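Local coordinates for uncharacterized protein (Bacteroides vulgatus, PDB 4Q88) that probably acts as a glycoside hydrolase of family 88, although its substrate is not known, at residues A[272-283]-A[296-307]. Sequence-based numbering, arbitrary orientation.
Sequences TSGTALFTYGFL and YSPIVEKAWNYL
With CG trans to its backbone N (chi1 161°), Tyr306 swings its ring toward Thr272, and its phenol OH donates a hydrogen bond to Thr272 OG1, 2.8 Å away, the one hydrogen bond between helices 272-283 and 296-307. A threonine hydroxyl suits this buried place because it can accept from the phenol while donating to Gly319 O. Thr275, its CG2 anti to the backbone N, crosses Tyr306 nearly at a right angle and lays that methyl 3.8 Å from CD2 of the ring, while its OG1 is hydrogen-bonded to Glu271 O. The two helices run roughly antiparallel, their axes 9.7 Å apart at 144°, as a helical hairpin in the (alpha/alpha)6 barrel expected of this family. Leu307, whose forked end carries two methyls, is a knob among Thr272, Thr275, Ala276 and Thr279. Ala303, with a lone methyl, lets the backbones come near here, its CB 3.2 Å from Thr279 OG1; that hydroxyl donates to Thr275 O, which Thr279 N reaches from the opposite face. Toward the connection, flat Phe282 receives Ile299 CG2 over one face in a CH-pi contact and lies nearly parallel to Tyr296 but slid aside, with planes at 25°. Compact Val300 packs CG1 against Phe282 CB and meets Leu283 CD2.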
ATOM      1  N   THR A 272       3.827   2.312  13.037  1.00 16.75           N
ATOM      2  CA  THR A 272       4.462   1.282  12.206  1.00 17.15           C
ATOM      3  C   THR A 272       4.013   1.245  10.742  1.00 17.86           C
ATOM      4  O   THR A 272       4.813   0.869   9.873  1.00 19.06           O
ATOM      5  CB  THR A 272       4.254  -0.078  12.856  1.00 16.95           C
ATOM      6  OG1 THR A 272       4.991  -0.088  14.090  1.00 18.46           O
ATOM      7  CG2 THR A 272       4.708  -1.245  11.948  1.00 18.16           C
ATOM      8  N   SER A 273       2.734   1.461  10.482  1.00 17.18           N
ATOM      9  CA  SER A 273       2.223   1.170   9.142  1.00 18.06           C
ATOM     10  C   SER A 273       2.767   2.140   8.120  1.00 17.44           C
ATOM     11  O   SER A 273       3.242   1.714   7.066  1.00 17.76           O
ATOM     12  CB  SER A 273       0.703   1.109   9.098  1.00 19.40           C
ATOM     13  OG  SER A 273       0.097   2.335   9.507  1.00 18.43           O
ATOM     14  N   GLY A 274       2.784   3.433   8.427  1.00 17.18           N
ATOM     15  CA  GLY A 274       3.447   4.379   7.528  1.00 17.33           C
ATOM     16  C   GLY A 274       4.922   4.065   7.334  1.00 16.35           C
ATOM     17  O   GLY A 274       5.421   3.874   6.206  1.00 16.20           O
ATOM     18  N   THR A 275       5.590   3.864   8.452  1.00 16.38           N
ATOM     19  CA  THR A 275       6.991   3.515   8.463  1.00 16.48           C
ATOM     20  C   THR A 275       7.261   2.323   7.573  1.00 16.16           C
ATOM     21  O   THR A 275       8.235   2.355   6.821  1.00 17.33           O
ATOM     22  CB  THR A 275       7.487   3.240   9.902  1.00 17.20           C
ATOM     23  OG1 THR A 275       7.229   4.415  10.709  1.00 15.87           O
ATOM     24  CG2 THR A 275       8.893   2.905   9.930  1.00 18.29           C
ATOM     25  N   ALA A 276       6.436   1.285   7.663  1.00 15.41           N
ATOM     26  CA  ALA A 276       6.741   0.038   6.903  1.00 15.32           C
ATOM     27  C   ALA A 276       6.559   0.271   5.404  1.00 16.51           C
ATOM     28  O   ALA A 276       7.368  -0.185   4.580  1.00 16.77           O
ATOM     29  CB  ALA A 276       5.826  -1.094   7.370  1.00 16.40           C
ATOM     30  N   LEU A 277       5.515   1.004   5.042  1.00 15.91           N
ATOM     31  CA  LEU A 277       5.285   1.358   3.631  1.00 17.00           C
ATOM     32  C   LEU A 277       6.416   2.199   3.061  1.00 16.95           C
ATOM     33  O   LEU A 277       6.893   1.957   1.923  1.00 17.44           O
ATOM     34  CB  LEU A 277       3.955   2.038   3.446  1.00 16.80           C
ATOM     35  CG  LEU A 277       2.744   1.111   3.753  1.00 16.98           C
ATOM     36  CD1 LEU A 277       1.545   1.984   4.023  1.00 17.12           C
ATOM     37  CD2 LEU A 277       2.510   0.155   2.614  1.00 17.52           C
ATOM     38  N   PHE A 278       6.866   3.169   3.840  1.00 17.31           N
ATOM     39  CA  PHE A 278       8.019   3.985   3.401  1.00 16.60           C
ATOM     40  C   PHE A 278       9.267   3.112   3.240  1.00 18.85           C
ATOM     41  O   PHE A 278      10.018   3.251   2.286  1.00 18.90           O
ATOM     42  CB  PHE A 278       8.328   5.087   4.377  1.00 16.73           C
ATOM     43  CG  PHE A 278       7.241   6.167   4.487  1.00 15.58           C
ATOM     44  CD1 PHE A 278       6.635   6.680   3.367  1.00 15.26           C
ATOM     45  CD2 PHE A 278       6.917   6.687   5.713  1.00 15.92           C
ATOM     46  CE1 PHE A 278       5.713   7.707   3.449  1.00 14.57           C
ATOM     47  CE2 PHE A 278       5.955   7.679   5.824  1.00 16.07           C
ATOM     48  CZ  PHE A 278       5.333   8.183   4.687  1.00 14.47           C
ATOM     49  N   THR A 279       9.510   2.226   4.210  1.00 17.73           N
ATOM     50  CA  THR A 279      10.706   1.404   4.175  1.00 18.24           C
ATOM     51  C   THR A 279      10.696   0.536   2.915  1.00 18.19           C
ATOM     52  O   THR A 279      11.752   0.341   2.271  1.00 18.69           O
ATOM     53  CB  THR A 279      10.808   0.563   5.471  1.00 19.27           C
ATOM     54  OG1 THR A 279      10.835   1.458   6.597  1.00 19.44           O
ATOM     55  CG2 THR A 279      12.057  -0.287   5.468  1.00 21.14           C
ATOM     56  N   TYR A 280       9.537  -0.077   2.625  1.00 17.99           N
ATOM     57  CA  TYR A 280       9.378  -0.832   1.389  1.00 18.67           C
ATOM     58  C   TYR A 280       9.755  -0.009   0.200  1.00 19.12           C
ATOM     59  O   TYR A 280      10.551  -0.422  -0.691  1.00 18.07           O
ATOM     60  CB  TYR A 280       7.927  -1.363   1.231  1.00 18.67           C
ATOM     61  CG  TYR A 280       7.664  -1.932  -0.148  1.00 18.69           C
ATOM     62  CD1 TYR A 280       8.313  -3.109  -0.577  1.00 20.16           C
ATOM     63  CD2 TYR A 280       6.852  -1.269  -1.063  1.00 19.60           C
ATOM     64  CE1 TYR A 280       8.111  -3.607  -1.871  1.00 20.84           C
ATOM     65  CE2 TYR A 280       6.663  -1.783  -2.374  1.00 21.19           C
ATOM     66  CZ  TYR A 280       7.272  -2.942  -2.749  1.00 20.87           C
ATOM     67  OH  TYR A 280       7.091  -3.427  -4.016  1.00 22.36           O
ATOM     68  N   GLY A 281       9.217   1.196   0.132  1.00 18.33           N
ATOM     69  CA  GLY A 281       9.450   2.035  -1.031  1.00 18.34           C
ATOM     70  C   GLY A 281      10.922   2.423  -1.183  1.00 18.80           C
ATOM     71  O   GLY A 281      11.470   2.386  -2.313  1.00 17.42           O
ATOM     72  N   PHE A 282      11.585   2.730  -0.072  1.00 18.68           N
ATOM     73  CA  PHE A 282      12.989   3.142  -0.134  1.00 18.65           C
ATOM     74  C   PHE A 282      13.863   1.936  -0.554  1.00 19.34           C
ATOM     75  O   PHE A 282      14.710   2.043  -1.409  1.00 19.59           O
ATOM     76  CB  PHE A 282      13.458   3.644   1.228  1.00 19.45           C
ATOM     77  CG  PHE A 282      13.001   5.058   1.561  1.00 18.34           C
ATOM     78  CD1 PHE A 282      13.449   6.104   0.821  1.00 19.87           C
ATOM     79  CD2 PHE A 282      12.218   5.315   2.651  1.00 18.82           C
ATOM     80  CE1 PHE A 282      13.106   7.408   1.118  1.00 19.74           C
ATOM     81  CE2 PHE A 282      11.897   6.626   2.978  1.00 18.45           C
ATOM     82  CZ  PHE A 282      12.313   7.660   2.193  1.00 18.68           C
ATOM     83  N   LEU A 283      13.605   0.786   0.054  1.00 19.25           N
ATOM     84  CA  LEU A 283      14.389  -0.429  -0.287  1.00 19.74           C
ATOM     85  C   LEU A 283      14.180  -0.775  -1.776  1.00 19.13           C
ATOM     86  O   LEU A 283      15.155  -1.058  -2.486  1.00 21.04           O
ATOM     87  CB  LEU A 283      13.990  -1.571   0.624  1.00 20.23           C
ATOM     88  CG  LEU A 283      14.453  -1.479   2.071  1.00 20.98           C
ATOM     89  CD1 LEU A 283      13.645  -2.489   2.877  1.00 21.62           C
ATOM     90  CD2 LEU A 283      15.973  -1.691   2.198  1.00 23.88           C
ATOM     91  N   TYR A 296      20.252   7.140   0.567  1.00 23.84           N
ATOM     92  CA  TYR A 296      19.075   6.535   1.198  1.00 23.99           C
ATOM     93  C   TYR A 296      19.359   5.336   2.070  1.00 27.13           C
ATOM     94  O   TYR A 296      18.483   4.945   2.814  1.00 25.31           O
ATOM     95  CB  TYR A 296      17.988   6.226   0.191  1.00 23.29           C
ATOM     96  CG  TYR A 296      17.424   7.504  -0.379  1.00 23.38           C
ATOM     97  CD1 TYR A 296      16.539   8.277   0.362  1.00 21.61           C
ATOM     98  CD2 TYR A 296      17.823   7.973  -1.601  1.00 23.66           C
ATOM     99  CE1 TYR A 296      16.077   9.494  -0.116  1.00 23.42           C
ATOM    100  CE2 TYR A 296      17.341   9.168  -2.107  1.00 23.56           C
ATOM    101  CZ  TYR A 296      16.467   9.934  -1.329  1.00 23.68           C
ATOM    102  OH  TYR A 296      15.994  11.089  -1.844  1.00 23.93           O
ATOM    103  N   SER A 297      20.546   4.724   1.971  1.00 29.40           N
ATOM    104  CA  SER A 297      20.817   3.530   2.819  1.00 31.65           C
ATOM    105  C   SER A 297      20.774   3.878   4.356  1.00 29.67           C
ATOM    106  O   SER A 297      20.213   3.148   5.113  1.00 29.83           O
ATOM    107  CB  SER A 297      22.056   2.703   2.327  1.00 32.72           C
ATOM    108  OG  SER A 297      21.854   2.070   1.039  1.00 32.01           O
ATOM    109  N   PRO A 298      21.242   5.039   4.804  1.00 29.09           N
ATOM    110  CA  PRO A 298      21.064   5.424   6.215  1.00 29.38           C
ATOM    111  C   PRO A 298      19.600   5.558   6.693  1.00 28.35           C
ATOM    112  O   PRO A 298      19.251   5.257   7.849  1.00 25.96           O
ATOM    113  CB  PRO A 298      21.750   6.784   6.308  1.00 31.34           C
ATOM    114  CG  PRO A 298      22.677   6.821   5.141  1.00 33.27           C
ATOM    115  CD  PRO A 298      22.065   6.005   4.061  1.00 35.11           C
ATOM    116  N   ILE A 299      18.750   6.038   5.798  1.00 25.02           N
ATOM    117  CA  ILE A 299      17.312   6.159   6.101  1.00 23.45           C
ATOM    118  C   ILE A 299      16.730   4.749   6.309  1.00 22.11           C
ATOM    119  O   ILE A 299      15.969   4.498   7.268  1.00 19.78           O
ATOM    120  CB  ILE A 299      16.570   6.871   4.927  1.00 23.87           C
ATOM    121  CG1 ILE A 299      17.203   8.212   4.635  1.00 23.98           C
ATOM    122  CG2 ILE A 299      15.073   6.975   5.165  1.00 24.24           C
ATOM    123  CD1 ILE A 299      17.183   9.231   5.744  1.00 24.59           C
ATOM    124  N   VAL A 300      17.052   3.830   5.389  1.00 20.48           N
ATOM    125  CA  VAL A 300      16.515   2.489   5.483  1.00 22.50           C
ATOM    126  C   VAL A 300      17.113   1.743   6.677  1.00 22.16           C
ATOM    127  O   VAL A 300      16.420   0.940   7.294  1.00 21.22           O
ATOM    128  CB  VAL A 300      16.630   1.605   4.198  1.00 24.27           C
ATOM    129  CG1 VAL A 300      15.923   2.251   3.032  1.00 26.86           C
ATOM    130  CG2 VAL A 300      18.021   1.237   3.798  1.00 28.90           C
ATOM    131  N   GLU A 301      18.362   2.006   7.020  1.00 22.16           N
ATOM    132  CA  GLU A 301      18.941   1.287   8.184  1.00 24.27           C
ATOM    133  C   GLU A 301      18.189   1.677   9.471  1.00 22.76           C
ATOM    134  O   GLU A 301      17.827   0.813  10.257  1.00 22.99           O
ATOM    135  CB  GLU A 301      20.441   1.539   8.344  1.00 26.33           C
ATOM    136  CG  GLU A 301      21.286   0.948   7.209  1.00 28.81           C
ATOM    137  CD  GLU A 301      21.066  -0.529   6.950  1.00 31.01           C
ATOM    138  OE1 GLU A 301      20.921  -1.305   7.924  1.00 30.77           O
ATOM    139  OE2 GLU A 301      21.037  -0.931   5.755  1.00 33.93           O
ATOM    140  N   LYS A 302      17.921   2.969   9.649  1.00 21.76           N
ATOM    141  CA  LYS A 302      17.198   3.436  10.843  0.60 23.58           C
ATOM    142  C   LYS A 302      15.771   2.919  10.861  1.00 21.80           C
ATOM    143  O   LYS A 302      15.257   2.530  11.918  1.00 21.68           O
ATOM    144  CB  LYS A 302      17.207   4.956  10.925  0.60 24.82           C
ATOM    145  CG  LYS A 302      18.594   5.561  11.097  0.60 28.88           C
ATOM    146  CD  LYS A 302      18.566   7.079  10.901  0.60 31.13           C
ATOM    147  CE  LYS A 302      19.902   7.728  11.233  0.60 36.21           C
ATOM    148  NZ  LYS A 302      20.955   7.510  10.197  0.60 37.84           N
ATOM    149  N   ALA A 303      15.120   2.938   9.701  1.00 19.18           N
ATOM    150  CA  ALA A 303      13.737   2.470   9.596  1.00 19.36           C
ATOM    151  C   ALA A 303      13.588   0.993   9.848  1.00 20.60           C
ATOM    152  O   ALA A 303      12.698   0.548  10.574  1.00 19.34           O
ATOM    153  CB  ALA A 303      13.171   2.827   8.223  1.00 19.17           C
ATOM    154  N   TRP A 304      14.428   0.223   9.182  1.00 21.76           N
ATOM    155  CA  TRP A 304      14.374  -1.236   9.321  1.00 22.03           C
ATOM    156  C   TRP A 304      14.732  -1.603  10.761  1.00 22.46           C
ATOM    157  O   TRP A 304      14.082  -2.494  11.348  1.00 21.97           O
ATOM    158  CB  TRP A 304      15.256  -1.967   8.258  1.00 22.63           C
ATOM    159  CG  TRP A 304      15.283  -3.424   8.555  1.00 23.39           C
ATOM    160  CD1 TRP A 304      16.332  -4.163   9.078  1.00 26.98           C
ATOM    161  CD2 TRP A 304      14.159  -4.309   8.498  1.00 23.61           C
ATOM    162  NE1 TRP A 304      15.915  -5.470   9.304  1.00 25.77           N
ATOM    163  CE2 TRP A 304      14.586  -5.577   8.978  1.00 24.10           C
ATOM    164  CE3 TRP A 304      12.846  -4.164   8.074  1.00 23.86           C
ATOM    165  CZ2 TRP A 304      13.722  -6.667   9.054  1.00 26.18           C
ATOM    166  CZ3 TRP A 304      11.985  -5.246   8.144  1.00 24.89           C
ATOM    167  CH2 TRP A 304      12.432  -6.494   8.628  1.00 26.05           C
ATOM    168  N   ASN A 305      15.691  -0.906  11.355  1.00 22.55           N
ATOM    169  CA  ASN A 305      16.049  -1.192  12.747  1.00 27.55           C
ATOM    170  C   ASN A 305      14.862  -0.950  13.689  1.00 25.57           C
ATOM    171  O   ASN A 305      14.571  -1.769  14.573  1.00 24.13           O
ATOM    172  CB  ASN A 305      17.271  -0.394  13.206  1.00 29.91           C
ATOM    173  CG  ASN A 305      17.616  -0.699  14.650  1.00 36.33           C
ATOM    174  OD1 ASN A 305      17.991  -1.821  14.979  1.00 37.50           O
ATOM    175  ND2 ASN A 305      17.394   0.261  15.528  1.00 39.89           N
ATOM    176  N   TYR A 306      14.116   0.126  13.436  1.00 23.06           N
ATOM    177  CA  TYR A 306      12.871   0.357  14.194  1.00 22.02           C
ATOM    178  C   TYR A 306      11.866  -0.783  13.993  1.00 19.73           C
ATOM    179  O   TYR A 306      11.262  -1.292  14.960  1.00 21.96           O
ATOM    180  CB  TYR A 306      12.201   1.693  13.798  1.00 20.96           C
ATOM    181  CG  TYR A 306      10.736   1.686  14.215  1.00 21.21           C
ATOM    182  CD1 TYR A 306      10.364   2.054  15.479  1.00 21.60           C
ATOM    183  CD2 TYR A 306       9.734   1.302  13.321  1.00 20.64           C
ATOM    184  CE1 TYR A 306       9.039   2.049  15.859  1.00 20.91           C
ATOM    185  CE2 TYR A 306       8.396   1.254  13.699  1.00 19.94           C
ATOM    186  CZ  TYR A 306       8.065   1.644  14.981  1.00 19.72           C
ATOM    187  OH  TYR A 306       6.772   1.583  15.384  1.00 19.83           O
ATOM    188  N   LEU A 307      11.660  -1.183  12.738  1.00 20.69           N
ATOM    189  CA  LEU A 307      10.684  -2.217  12.449  1.00 19.99           C
ATOM    190  C   LEU A 307      11.069  -3.544  13.147  1.00 21.61           C
ATOM    191  O   LEU A 307      10.187  -4.237  13.657  1.00 21.83           O
ATOM    192  CB  LEU A 307      10.561  -2.470  10.958  1.00 20.15           C
ATOM    193  CG  LEU A 307       9.886  -1.283  10.206  1.00 18.96           C
ATOM    194  CD1 LEU A 307       9.960  -1.470   8.712  1.00 20.59           C
ATOM    195  CD2 LEU A 307       8.437  -1.170  10.645  1.00 19.39           C
TER